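Local coordinates for protein UDP-glucose 4-epimerase (Campylobacter jejuni subsp. jejuni serotype O:2, PDB 7K3P) that catalyses the NAD-dependent interconversion of UDP-glucose and UDP-galactose and probably also acts on the N-acetylated UDP-sugars, at residues E282-M287 and F295-A300; E218-K223 and K289-D294; R174-S177 and E182-H185; K132-S137 and L256-Y261. The protein carries 2 engineered substitutions. All coordinates share one frame; numbering follows the deposited sequence.

Contact 1: E282-M287 and F295-A300; sequences EVIEAM and FKVELA
A chi1 of -72° puts I284 CG1 beside the backbone N and leaves CG2 opposite it, which points the CG2 methyl at the strand, where V297 and F295 share it. F295 itself has CG wedged between its own backbone N and carbonyl carbon (chi1 57°), which turns the ring toward helix 280-291, where it meets I284 and M287; K288 adds a cation-pi contact to the same ring. I284 CG2 lies 4.1 Å from V297 CG1 and 4.2 Å from F295 CZ, so one methyl fills the corner between a branched side chain and the far end of a ring. The segments belong to a helix-turn-strand unit in which helix 280-291 leads through a short turn into strand 296-300; that strand runs parallel to strand 226-230, and the two form a small sheet that the helix covers. L227 and I229 of the partner strand also touch I284. M287, one helical turn on, sets its CG 4.0 Å from F295 CE2, the two side chains crossing at nearly a right angle. Its chain then bends at chi2 and chi3, and the end leads away from the strand; the M287 side chain also touches C334 of helix 330-343.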
loop_
_atom_site.group_PDB
_atom_site.type_symbol
_atom_site.label_atom_id
_atom_site.label_comp_id
_atom_site.label_asym_id
_atom_site.label_seq_id
_atom_site.Cartn_x
_atom_site.Cartn_y
_atom_site.Cartn_z
ATOM N N GLU A 282 -28.955 -24.627 -1.836
ATOM C CA GLU A 282 -28.108 -25.819 -1.799
ATOM C C GLU A 282 -27.360 -25.942 -0.467
ATOM O O GLU A 282 -27.363 -27.007 0.169
ATOM C CB GLU A 282 -27.133 -25.813 -2.977
ATOM C CG GLU A 282 -27.806 -26.114 -4.330
ATOM C CD GLU A 282 -26.913 -25.796 -5.528
ATOM O OE1 GLU A 282 -25.899 -25.085 -5.338
ATOM O OE2 GLU A 282 -27.228 -26.249 -6.658
ATOM N N VAL A 283 -26.739 -24.842 -0.039
ATOM C CA VAL A 283 -25.971 -24.833 1.196
ATOM C C VAL A 283 -26.851 -25.142 2.409
ATOM O O VAL A 283 -26.448 -25.874 3.318
ATOM C CB VAL A 283 -25.229 -23.486 1.389
ATOM C CG1 VAL A 283 -24.636 -23.396 2.780
ATOM C CG2 VAL A 283 -24.139 -23.332 0.315
ATOM N N ILE A 284 -28.056 -24.589 2.424
ATOM C CA ILE A 284 -28.977 -24.865 3.525
ATOM C C ILE A 284 -29.329 -26.350 3.577
ATOM O O ILE A 284 -29.193 -26.991 4.628
ATOM C CB ILE A 284 -30.250 -24.012 3.418
ATOM C CG1 ILE A 284 -29.921 -22.556 3.762
ATOM C CG2 ILE A 284 -31.333 -24.560 4.346
ATOM C CD1 ILE A 284 -30.971 -21.560 3.313
ATOM N N GLU A 285 -29.757 -26.900 2.440
ATOM C CA GLU A 285 -30.094 -28.326 2.358
ATOM C C GLU A 285 -28.914 -29.204 2.798
ATOM O O GLU A 285 -29.063 -30.071 3.660
ATOM C CB GLU A 285 -30.547 -28.706 0.939
ATOM C CG GLU A 285 -31.311 -30.046 0.859
ATOM C CD GLU A 285 -31.507 -30.560 -0.575
ATOM O OE1 GLU A 285 -30.909 -31.604 -0.924
ATOM O OE2 GLU A 285 -32.265 -29.934 -1.350
ATOM N N ALA A 286 -27.742 -28.964 2.212
ATOM C CA ALA A 286 -26.532 -29.695 2.586
ATOM C C ALA A 286 -26.175 -29.558 4.071
ATOM O O ALA A 286 -25.870 -30.550 4.731
ATOM C CB ALA A 286 -25.357 -29.270 1.708
ATOM N N MET A 287 -26.196 -28.341 4.606
ATOM C CA MET A 287 -25.839 -28.160 6.013
ATOM C C MET A 287 -26.808 -28.900 6.937
ATOM O O MET A 287 -26.387 -29.523 7.926
ATOM C CB MET A 287 -25.776 -26.678 6.392
ATOM C CG MET A 287 -25.233 -26.440 7.801
ATOM S SD MET A 287 -23.519 -27.021 8.016
ATOM C CE MET A 287 -22.641 -25.862 6.947
ATOM N N PHE A 295 -32.358 -26.250 11.485
ATOM C CA PHE A 295 -32.334 -24.880 12.008
ATOM C C PHE A 295 -33.334 -23.988 11.285
ATOM O O PHE A 295 -33.800 -24.322 10.194
ATOM C CB PHE A 295 -30.919 -24.277 11.940
ATOM C CG PHE A 295 -30.320 -24.271 10.559
ATOM C CD1 PHE A 295 -30.598 -23.239 9.669
ATOM C CD2 PHE A 295 -29.471 -25.296 10.154
ATOM C CE1 PHE A 295 -30.047 -23.233 8.393
ATOM C CE2 PHE A 295 -28.916 -25.300 8.884
ATOM C CZ PHE A 295 -29.204 -24.268 8.001
ATOM N N LYS A 296 -33.659 -22.854 11.904
ATOM C CA LYS A 296 -34.661 -21.930 11.364
ATOM C C LYS A 296 -34.166 -21.111 10.164
ATOM O O LYS A 296 -33.187 -20.359 10.273
ATOM C CB LYS A 296 -35.151 -20.973 12.462
ATOM C CG LYS A 296 -35.789 -21.667 13.667
ATOM C CD LYS A 296 -36.449 -20.670 14.623
ATOM C CE LYS A 296 -35.422 -19.835 15.380
ATOM N NZ LYS A 296 -34.517 -20.673 16.218
ATOM N N VAL A 297 -34.846 -21.252 9.026
ATOM C CA VAL A 297 -34.608 -20.368 7.881
ATOM C C VAL A 297 -35.884 -19.675 7.391
ATOM O O VAL A 297 -36.960 -20.285 7.335
ATOM C CB VAL A 297 -33.867 -21.072 6.709
ATOM C CG1 VAL A 297 -33.596 -22.531 7.027
ATOM C CG2 VAL A 297 -34.634 -20.914 5.405
ATOM N N GLU A 298 -35.752 -18.392 7.050
ATOM C CA GLU A 298 -36.885 -17.591 6.600
ATOM C C GLU A 298 -36.589 -16.885 5.286
ATOM O O GLU A 298 -35.489 -16.363 5.075
ATOM C CB GLU A 298 -37.273 -16.550 7.657
ATOM C CG GLU A 298 -38.772 -16.424 7.871
ATOM C CD GLU A 298 -39.319 -17.514 8.770
ATOM O OE1 GLU A 298 -38.951 -17.525 9.968
ATOM O OE2 GLU A 298 -40.111 -18.355 8.281
ATOM N N LEU A 299 -37.583 -16.874 4.405
ATOM C CA LEU A 299 -37.496 -16.163 3.142
ATOM C C LEU A 299 -37.598 -14.671 3.395
ATOM O O LEU A 299 -38.481 -14.215 4.123
ATOM C CB LEU A 299 -38.645 -16.593 2.239
ATOM C CG LEU A 299 -38.291 -17.281 0.926
ATOM C CD1 LEU A 299 -37.383 -18.466 1.206
ATOM C CD2 LEU A 299 -39.552 -17.732 0.194
ATOM N N ALA A 300 -36.694 -13.906 2.796
ATOM C CA ALA A 300 -36.771 -12.451 2.853
ATOM C C ALA A 300 -36.738 -11.898 1.443
ATOM O O ALA A 300 -36.401 -12.620 0.502
ATOM C CB ALA A 300 -35.630 -11.884 3.671
#

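Contact 2: E218-K223 and K289-D294; sequences ECAAGK and KVSGVD
A220 meets V293 backbone to side chain: the carbonyl oxygen near the end of helix 212-220 lies against the valine, with A220 O only 3.3 Å from V293 CG2 and 3.7 Å from V293 CG1. The oxygen thus faces both methyls of the isopropyl group. The chains come close here, the CA atoms of A220 and V293 being 5.6 Å apart. The A220 methyl also meets S291, CB to OG at 3.8 Å, which is a van der Waals contact. The serine oxygen is engaged elsewhere: it bonds to M287 O one turn back in its helix and accepts from V293 N at 3.0 Å, closing an ST turn. With OG between the backbone N and the carbonyl carbon (chi1 70°), S291 can reach the amide two residues on, and this bond probably helps to place V293 against A220. Each helix ends at a glycine of positive phi, G222 in a Schellman motif, with K223 N bonded to E218 O at 2.8 Å, and G292 after helix 280-291. F338 of helix 330-343 packs on both A220 and S291, so the ends of helices 212-220 and 280-291 meet beside that third helix, while C219 touches F295 just ahead of strand 296-300.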
loop_
_atom_site.group_PDB
_atom_site.type_symbol
_atom_site.label_atom_id
_atom_site.label_comp_id
_atom_site.label_asym_id
_atom_site.label_seq_id
_atom_site.Cartn_x
_atom_site.Cartn_y
_atom_site.Cartn_z
ATOM N N GLU A 218 -23.068 -21.734 11.677
ATOM C CA GLU A 218 -23.398 -21.099 12.957
ATOM C C GLU A 218 -24.822 -21.447 13.415
ATOM O O GLU A 218 -25.058 -21.684 14.603
ATOM C CB GLU A 218 -23.199 -19.573 12.891
ATOM C CG GLU A 218 -21.733 -19.102 12.887
ATOM C CD GLU A 218 -21.598 -17.588 12.709
ATOM O OE1 GLU A 218 -22.587 -16.939 12.295
ATOM O OE2 GLU A 218 -20.504 -17.044 12.976
ATOM N N CYS A 219 -25.764 -21.474 12.472
ATOM C CA CYS A 219 -27.149 -21.855 12.776
ATOM C C CYS A 219 -27.238 -23.322 13.189
ATOM O O CYS A 219 -27.903 -23.666 14.162
ATOM C CB CYS A 219 -28.066 -21.620 11.568
ATOM S SG CYS A 219 -28.398 -19.886 11.182
ATOM N N ALA A 220 -26.573 -24.178 12.419
ATOM C CA ALA A 220 -26.578 -25.614 12.671
ATOM C C ALA A 220 -25.939 -25.943 14.015
ATOM O O ALA A 220 -26.279 -26.946 14.638
ATOM C CB ALA A 220 -25.868 -26.354 11.551
ATOM N N ALA A 221 -25.011 -25.101 14.463
ATOM C CA ALA A 221 -24.339 -25.344 15.733
ATOM C C ALA A 221 -25.077 -24.698 16.910
ATOM O O ALA A 221 -24.605 -24.749 18.049
ATOM C CB ALA A 221 -22.897 -24.872 15.673
ATOM N N GLY A 222 -26.233 -24.099 16.635
ATOM C CA GLY A 222 -27.035 -23.475 17.675
ATOM C C GLY A 222 -26.487 -22.142 18.138
ATOM O O GLY A 222 -26.869 -21.640 19.201
ATOM N N LYS A 223 -25.591 -21.559 17.343
ATOM C CA LYS A 223 -24.967 -20.286 17.699
ATOM C C LYS A 223 -25.779 -19.099 17.188
ATOM O O LYS A 223 -25.832 -18.038 17.811
ATOM C CB LYS A 223 -23.548 -20.209 17.139
ATOM C CG LYS A 223 -22.540 -21.120 17.821
ATOM C CD LYS A 223 -21.136 -20.786 17.336
ATOM C CE LYS A 223 -20.111 -21.779 17.851
ATOM N NZ LYS A 223 -18.761 -21.526 17.256
ATOM N N LYS A 289 -28.713 -31.565 6.197
ATOM C CA LYS A 289 -28.549 -33.005 6.010
ATOM C C LYS A 289 -27.333 -33.549 6.759
ATOM O O LYS A 289 -27.389 -34.602 7.402
ATOM C CB LYS A 289 -28.417 -33.331 4.520
ATOM C CG LYS A 289 -28.061 -34.782 4.250
ATOM C CD LYS A 289 -27.896 -35.053 2.760
ATOM C CE LYS A 289 -27.416 -36.482 2.532
ATOM N NZ LYS A 289 -27.301 -36.809 1.090
ATOM N N VAL A 290 -26.237 -32.805 6.673
ATOM C CA VAL A 290 -24.952 -33.219 7.218
ATOM C C VAL A 290 -24.858 -33.041 8.731
ATOM O O VAL A 290 -24.106 -33.748 9.404
ATOM C CB VAL A 290 -23.820 -32.440 6.514
ATOM C CG1 VAL A 290 -22.918 -31.746 7.523
ATOM C CG2 VAL A 290 -23.054 -33.352 5.584
ATOM N N SER A 291 -25.624 -32.098 9.271
ATOM C CA SER A 291 -25.596 -31.839 10.706
ATOM C C SER A 291 -26.745 -32.521 11.444
ATOM O O SER A 291 -26.659 -32.750 12.655
ATOM C CB SER A 291 -25.673 -30.338 10.984
ATOM O OG SER A 291 -26.963 -29.839 10.671
ATOM N N GLY A 292 -27.826 -32.817 10.725
ATOM C CA GLY A 292 -29.031 -33.344 11.348
ATOM C C GLY A 292 -29.829 -32.288 12.096
ATOM O O GLY A 292 -30.766 -32.609 12.835
ATOM N N VAL A 293 -29.460 -31.023 11.904
ATOM C CA VAL A 293 -30.124 -29.919 12.586
ATOM C C VAL A 293 -31.026 -29.188 11.616
ATOM O O VAL A 293 -30.553 -28.636 10.619
ATOM C CB VAL A 293 -29.114 -28.910 13.152
ATOM C CG1 VAL A 293 -29.847 -27.761 13.836
ATOM C CG2 VAL A 293 -28.170 -29.587 14.121
ATOM N N ASP A 294 -32.325 -29.190 11.907
ATOM C CA ASP A 294 -33.292 -28.466 11.097
ATOM C C ASP A 294 -33.427 -27.035 11.624
ATOM O O ASP A 294 -34.477 -26.650 12.147
ATOM C CB ASP A 294 -34.642 -29.187 11.129
ATOM C CG ASP A 294 -35.646 -28.591 10.164
ATOM O OD1 ASP A 294 -35.219 -27.848 9.245
ATOM O OD2 ASP A 294 -36.859 -28.875 10.323
#

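Contact 3: R174-S177 and E182-H185; sequences RDAS and EFKH
S177 and H185 are joined by a hydrogen bond in which the imidazole ND1 donates to the serine OG at 2.7 Å. The oxygen lies almost in the ring plane, so the imidazole edge is presented squarely. S177 OG donates a hydrogen bond to F183 O, also at 2.7 Å, coming from above the carbonyl plane with a C=O...donor angle of 140°. With OG anti to the carbonyl carbon (chi1 -76°), the hydroxyl faces the strand and receives one bond while giving another; S267 OG adds a weak one. Since ND1 is the donor and NE2 meets a water at the other edge, the bonds at both nitrogens probably hold the ring rotation. That water links H185 NE2, at 2.9 Å, with R174 NE, from which it accepts a bond at 3.1 Å. The guanidinium is turned 64° from the imidazole plane, and its NH2 forms a salt bridge with E170. D175, next to A176 in the helix, forms a salt bridge with R164 of the second subunit.

Apolar contact is made by A176, whose CB rests 3.9 Å from F183 CE2; L126 and C125 of helix 107-127 add to the surroundings of the phenylalanine. Helix 161-179 thus turns back into strand 184-189, the alpha-to-beta step of a Rossmann-type fold, with a serine tying the helix to the start of the strand.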
loop_
_atom_site.group_PDB
_atom_site.type_symbol
_atom_site.label_atom_id
_atom_site.label_comp_id
_atom_site.label_asym_id
_atom_site.label_seq_id
_atom_site.Cartn_x
_atom_site.Cartn_y
_atom_site.Cartn_z
ATOM N N ARG A 174 4.794 -7.246 -7.086
ATOM C CA ARG A 174 4.977 -6.919 -8.506
ATOM C C ARG A 174 6.199 -6.042 -8.749
ATOM O O ARG A 174 6.983 -6.313 -9.664
ATOM C CB ARG A 174 3.720 -6.250 -9.103
ATOM C CG ARG A 174 2.646 -7.233 -9.586
ATOM C CD ARG A 174 1.211 -6.625 -9.608
ATOM N NE ARG A 174 0.311 -7.712 -9.250
ATOM C CZ ARG A 174 -0.825 -7.626 -8.577
ATOM N NH1 ARG A 174 -1.325 -6.465 -8.159
ATOM N NH2 ARG A 174 -1.483 -8.755 -8.337
ATOM N N ASP A 175 6.363 -4.988 -7.948
ATOM C CA ASP A 175 7.536 -4.117 -8.093
ATOM C C ASP A 175 8.838 -4.841 -7.733
ATOM O O ASP A 175 9.873 -4.603 -8.351
ATOM C CB ASP A 175 7.401 -2.830 -7.260
ATOM C CG ASP A 175 6.536 -1.793 -7.936
ATOM O OD1 ASP A 175 6.322 -1.933 -9.152
ATOM O OD2 ASP A 175 6.073 -0.834 -7.265
ATOM N N ALA A 176 8.778 -5.716 -6.733
ATOM C CA ALA A 176 9.947 -6.489 -6.328
ATOM C C ALA A 176 10.434 -7.371 -7.488
ATOM O O ALA A 176 11.630 -7.426 -7.782
ATOM C CB ALA A 176 9.632 -7.335 -5.122
ATOM N N SER A 177 9.500 -8.051 -8.149
ATOM C CA SER A 177 9.836 -8.919 -9.274
ATOM C C SER A 177 10.335 -8.146 -10.489
ATOM O O SER A 177 11.177 -8.638 -11.230
ATOM C CB SER A 177 8.646 -9.796 -9.660
ATOM O OG SER A 177 8.490 -10.851 -8.726
ATOM N N GLU A 182 15.024 -12.341 -10.940
ATOM C CA GLU A 182 15.255 -13.617 -10.276
ATOM C C GLU A 182 14.202 -13.924 -9.208
ATOM O O GLU A 182 13.977 -15.092 -8.855
ATOM C CB GLU A 182 16.669 -13.646 -9.666
ATOM C CG GLU A 182 16.905 -12.669 -8.483
ATOM C CD GLU A 182 17.234 -11.233 -8.912
ATOM O OE1 GLU A 182 16.792 -10.806 -9.998
ATOM O OE2 GLU A 182 17.946 -10.527 -8.157
ATOM N N PHE A 183 13.561 -12.880 -8.680
ATOM C CA PHE A 183 12.589 -13.056 -7.602
ATOM C C PHE A 183 11.207 -13.373 -8.175
ATOM O O PHE A 183 10.614 -12.531 -8.863
ATOM C CB PHE A 183 12.527 -11.795 -6.708
ATOM C CG PHE A 183 11.463 -11.858 -5.644
ATOM C CD1 PHE A 183 11.675 -12.572 -4.470
ATOM C CD2 PHE A 183 10.251 -11.186 -5.814
ATOM C CE1 PHE A 183 10.693 -12.631 -3.472
ATOM C CE2 PHE A 183 9.260 -11.236 -4.832
ATOM C CZ PHE A 183 9.474 -11.957 -3.662
ATOM N N LYS A 184 10.697 -14.569 -7.871
ATOM C CA LYS A 184 9.406 -15.028 -8.397
ATOM C C LYS A 184 8.310 -15.068 -7.333
ATOM O O LYS A 184 8.501 -15.600 -6.233
ATOM C CB LYS A 184 9.522 -16.435 -9.003
ATOM C CG LYS A 184 10.309 -16.558 -10.311
ATOM C CD LYS A 184 10.148 -18.004 -10.802
ATOM C CE LYS A 184 10.904 -18.308 -12.086
ATOM N NZ LYS A 184 10.765 -19.778 -12.357
ATOM N N HIS A 185 7.146 -14.540 -7.682
ATOM C CA HIS A 185 6.017 -14.551 -6.766
ATOM C C HIS A 185 4.822 -15.197 -7.446
ATOM O O HIS A 185 4.632 -15.046 -8.648
ATOM C CB HIS A 185 5.650 -13.129 -6.329
ATOM C CG HIS A 185 5.081 -12.276 -7.423
ATOM N ND1 HIS A 185 5.865 -11.454 -8.206
ATOM C CD2 HIS A 185 3.804 -12.103 -7.854
ATOM C CE1 HIS A 185 5.096 -10.810 -9.071
ATOM N NE2 HIS A 185 3.845 -11.186 -8.883
HETATM O O HOH W 1 1.227 -10.549 -10.058
#

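Contact 4: K132-S137 and L256-Y261. With NAD (nicotinamide-adenine-dinucleotide), chain C.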
loop_
_atom_site.group_PDB
_atom_site.type_symbol
_atom_site.label_atom_id
_atom_site.label_comp_id
_atom_site.label_asym_id
_atom_site.label_seq_id
_atom_site.Cartn_x
_atom_site.Cartn_y
_atom_site.Cartn_z
ATOM N N LYS A 132 11.328 -17.603 -4.432
ATOM C CA LYS A 132 9.967 -18.040 -4.713
ATOM C C LYS A 132 9.066 -17.641 -3.544
ATOM O O LYS A 132 9.294 -18.055 -2.403
ATOM C CB LYS A 132 9.921 -19.554 -4.954
ATOM C CG LYS A 132 10.662 -19.975 -6.246
ATOM C CD LYS A 132 10.879 -21.476 -6.302
ATOM C CE LYS A 132 11.678 -21.842 -7.556
ATOM N NZ LYS A 132 11.887 -23.305 -7.619
ATOM N N PHE A 133 8.051 -16.832 -3.834
ATOM C CA PHE A 133 7.170 -16.292 -2.795
ATOM C C PHE A 133 5.709 -16.612 -3.138
ATOM O O PHE A 133 5.184 -16.093 -4.119
ATOM C CB PHE A 133 7.379 -14.770 -2.719
ATOM C CG PHE A 133 6.818 -14.128 -1.474
ATOM C CD1 PHE A 133 5.449 -14.113 -1.230
ATOM C CD2 PHE A 133 7.667 -13.510 -0.562
ATOM C CE1 PHE A 133 4.931 -13.505 -0.076
ATOM C CE2 PHE A 133 7.169 -12.908 0.589
ATOM C CZ PHE A 133 5.798 -12.901 0.835
ATOM N N ILE A 134 5.059 -17.474 -2.359
ATOM C CA ILE A 134 3.646 -17.741 -2.603
ATOM C C ILE A 134 2.828 -16.913 -1.605
ATOM O O ILE A 134 2.991 -17.055 -0.381
ATOM C CB ILE A 134 3.311 -19.261 -2.584
ATOM C CG1 ILE A 134 3.997 -19.974 -3.768
ATOM C CG2 ILE A 134 1.805 -19.484 -2.697
ATOM C CD1 ILE A 134 5.322 -20.550 -3.431
ATOM N N PHE A 135 1.989 -16.014 -2.126
ATOM C CA PHE A 135 1.238 -15.079 -1.272
ATOM C C PHE A 135 -0.254 -15.387 -1.274
ATOM O O PHE A 135 -0.896 -15.402 -2.338
ATOM C CB PHE A 135 1.481 -13.648 -1.746
ATOM C CG PHE A 135 0.758 -12.597 -0.935
ATOM C CD1 PHE A 135 0.806 -12.615 0.456
ATOM C CD2 PHE A 135 0.070 -11.564 -1.571
ATOM C CE1 PHE A 135 0.141 -11.630 1.211
ATOM C CE2 PHE A 135 -0.587 -10.572 -0.836
ATOM C CZ PHE A 135 -0.545 -10.605 0.563
ATOM N N SER A 136 -0.802 -15.650 -0.088
ATOM C CA SER A 136 -2.237 -15.782 0.076
ATOM C C SER A 136 -2.869 -14.393 0.038
ATOM O O SER A 136 -2.865 -13.676 1.057
ATOM C CB SER A 136 -2.571 -16.427 1.415
ATOM O OG SER A 136 -1.907 -17.655 1.563
ATOM N N SER A 137 -3.395 -14.009 -1.126
ATOM C CA SER A 137 -4.141 -12.758 -1.228
ATOM C C SER A 137 -5.617 -13.108 -1.034
ATOM O O SER A 137 -5.932 -14.039 -0.305
ATOM C CB SER A 137 -3.897 -12.106 -2.579
ATOM O OG SER A 137 -4.511 -10.836 -2.640
ATOM N N LEU A 256 0.477 -25.656 -2.736
ATOM C CA LEU A 256 1.509 -26.585 -3.193
ATOM C C LEU A 256 1.619 -26.495 -4.706
ATOM O O LEU A 256 2.717 -26.356 -5.252
ATOM C CB LEU A 256 1.193 -28.021 -2.746
ATOM C CG LEU A 256 1.641 -28.413 -1.338
ATOM C CD1 LEU A 256 0.770 -27.758 -0.253
ATOM C CD2 LEU A 256 1.656 -29.943 -1.175
ATOM N N ALA A 257 0.474 -26.526 -5.391
ATOM C CA ALA A 257 0.501 -26.432 -6.849
ATOM C C ALA A 257 1.154 -25.138 -7.325
ATOM O O ALA A 257 1.842 -25.139 -8.343
ATOM C CB ALA A 257 -0.907 -26.600 -7.448
ATOM N N ALA A 258 0.942 -24.039 -6.591
ATOM C CA ALA A 258 1.516 -22.727 -6.949
ATOM C C ALA A 258 3.037 -22.745 -6.845
ATOM O O ALA A 258 3.744 -22.123 -7.641
ATOM C CB ALA A 258 0.947 -21.619 -6.030
ATOM N N LEU A 259 3.536 -23.425 -5.822
ATOM C CA LEU A 259 4.982 -23.547 -5.645
ATOM C C LEU A 259 5.560 -24.382 -6.782
ATOM O O LEU A 259 6.547 -23.986 -7.414
ATOM C CB LEU A 259 5.311 -24.180 -4.290
ATOM C CG LEU A 259 6.809 -24.361 -4.048
ATOM C CD1 LEU A 259 7.532 -23.051 -4.330
ATOM C CD2 LEU A 259 7.071 -24.839 -2.629
ATOM N N ASP A 260 4.917 -25.518 -7.060
ATOM C CA ASP A 260 5.328 -26.378 -8.174
ATOM C C ASP A 260 5.386 -25.567 -9.456
ATOM O O ASP A 260 6.355 -25.654 -10.215
ATOM C CB ASP A 260 4.363 -27.558 -8.339
ATOM C CG ASP A 260 4.540 -28.612 -7.261
ATOM O OD1 ASP A 260 5.637 -28.663 -6.652
ATOM O OD2 ASP A 260 3.583 -29.395 -7.022
ATOM N N TYR A 261 4.368 -24.737 -9.671
ATOM C CA TYR A 261 4.301 -23.907 -10.873
ATOM C C TYR A 261 5.507 -22.975 -11.030
ATOM O O TYR A 261 5.960 -22.728 -12.152
ATOM C CB TYR A 261 2.984 -23.102 -10.911
ATOM C CG TYR A 261 2.987 -21.974 -11.913
ATOM C CD1 TYR A 261 3.432 -20.712 -11.549
ATOM C CD2 TYR A 261 2.545 -22.164 -13.230
ATOM C CE1 TYR A 261 3.451 -19.670 -12.451
ATOM C CE2 TYR A 261 2.563 -21.109 -14.155
ATOM C CZ TYR A 261 3.023 -19.864 -13.741
ATOM O OH TYR A 261 3.058 -18.789 -14.595
HETATM P PA NAD C . -5.630 -17.834 10.301
HETATM O O1A NAD C . -5.871 -16.738 11.310
HETATM O O2A NAD C . -6.142 -19.152 10.810
HETATM O O5B NAD C . -4.088 -18.013 10.020
HETATM C C5B NAD C . -3.246 -16.919 10.247
HETATM C C4B NAD C . -2.034 -17.373 10.961
HETATM O O4B NAD C . -1.011 -16.421 10.906
HETATM C C3B NAD C . -2.340 -17.651 12.466
HETATM O O3B NAD C . -1.953 -18.977 12.990
HETATM C C2B NAD C . -1.734 -16.418 13.179
HETATM O O2B NAD C . -1.326 -16.676 14.454
HETATM C C1B NAD C . -0.605 -16.123 12.244
HETATM N N9A NAD C . -0.121 -14.739 12.363
HETATM C C8A NAD C . -0.857 -13.614 12.249
HETATM N N7A NAD C . -0.088 -12.531 12.437
HETATM C C5A NAD C . 1.170 -12.922 12.675
HETATM C C6A NAD C . 2.375 -12.254 12.946
HETATM N N6A NAD C . 2.405 -10.811 12.987
HETATM N N1A NAD C . 3.508 -12.959 13.135
HETATM C C2A NAD C . 3.521 -14.303 13.099
HETATM N N3A NAD C . 2.361 -14.997 12.855
HETATM C C4A NAD C . 1.185 -14.339 12.639
HETATM O O3 NAD C . -6.352 -17.413 8.948
HETATM P PN NAD C . -6.572 -18.392 7.731
HETATM O O1N NAD C . -5.751 -19.657 7.907
HETATM O O2N NAD C . -8.033 -18.718 7.670
HETATM O O5D NAD C . -6.128 -17.631 6.418
HETATM C C5D NAD C . -4.753 -17.555 6.125
HETATM C C4D NAD C . -4.488 -16.649 4.934
HETATM O O4D NAD C . -5.356 -16.944 3.862
HETATM C C3D NAD C . -4.547 -15.159 5.251
HETATM O O3D NAD C . -3.563 -14.502 4.559
HETATM C C2D NAD C . -5.831 -14.694 4.706
HETATM O O2D NAD C . -5.852 -13.356 4.371
HETATM C C1D NAD C . -6.018 -15.668 3.513
HETATM N N1N NAD C . -7.472 -15.871 3.065
HETATM C C2N NAD C . -8.281 -16.561 3.947
HETATM C C3N NAD C . -9.611 -16.788 3.607
HETATM C C7N NAD C . -10.505 -17.538 4.561
HETATM O O7N NAD C . -10.103 -17.934 5.644
HETATM N N7N NAD C . -11.858 -17.778 4.185
HETATM C C4N NAD C . -10.097 -16.333 2.396
HETATM C C5N NAD C . -9.281 -15.647 1.526
HETATM C C6N NAD C . -7.940 -15.405 1.854
#
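I134 and L259 join an inner strand of the Rossmann-type nucleotide-binding fold to a covering helix: strand 132-136 of the parallel sheet, with helix 248-261 packed along it. The short segments run nearly antiparallel, at 150°, with their axes 8.9 Å apart at closest approach. The contact between them is apolar. I134 sets CG1 beside its backbone N (chi1 -66°), and from there CG1 and CG2 lie about equally far from the A258 methyl, CG2 to CB being 4.1 Å. Its CD1 continues toward L259, and the two side chains cross at about a right angle. K132, extended beyond CG, brings only its aliphatic part into play, with CD 4.2 Å from L259 CD1, so the leucine methyl lies between a lysine chain and an isoleucine tip.

Cofactor contacts lie at the C-terminal end of the strand. S137 O closely approaches NAD C6N of the nicotinamide ring, at 3.2 Å, and S136 CB packs near the adjoining ribose. S136 OG is hydrogen-bonded to H255, and S136 O to K166, which also bonds the cofactor. The tightest approach between strand and helix is I134 CD1 to L259 CD1, at 3.5 Å, closer than usual for two methyl carbons.

In the fold
Contacts 3 and 4 belong to the nucleotide-binding domain and touch: strands 184-189 and 132-136 are neighbours in its parallel sheet, K184 O lies 2.7 Å from F133 N, probably a hydrogen bond, and F183 packs on F133. Contact 4 is buried, apolar between its segments and ends at NAD, whereas contact 3, partly buried near the subunit interface, relies on a serine-histidine hydrogen bond and a water. Contacts 1 and 2 lie across the chain's centre, about 36 and 35 Å from contact 4 between centres, and share helix 280-291. M287 and F295 of contact 1 pack on A220. Contact 1 is a buried hydrocarbon junction; contact 2, partly buried, joins two helix ends through a carbonyl oxygen and a valine.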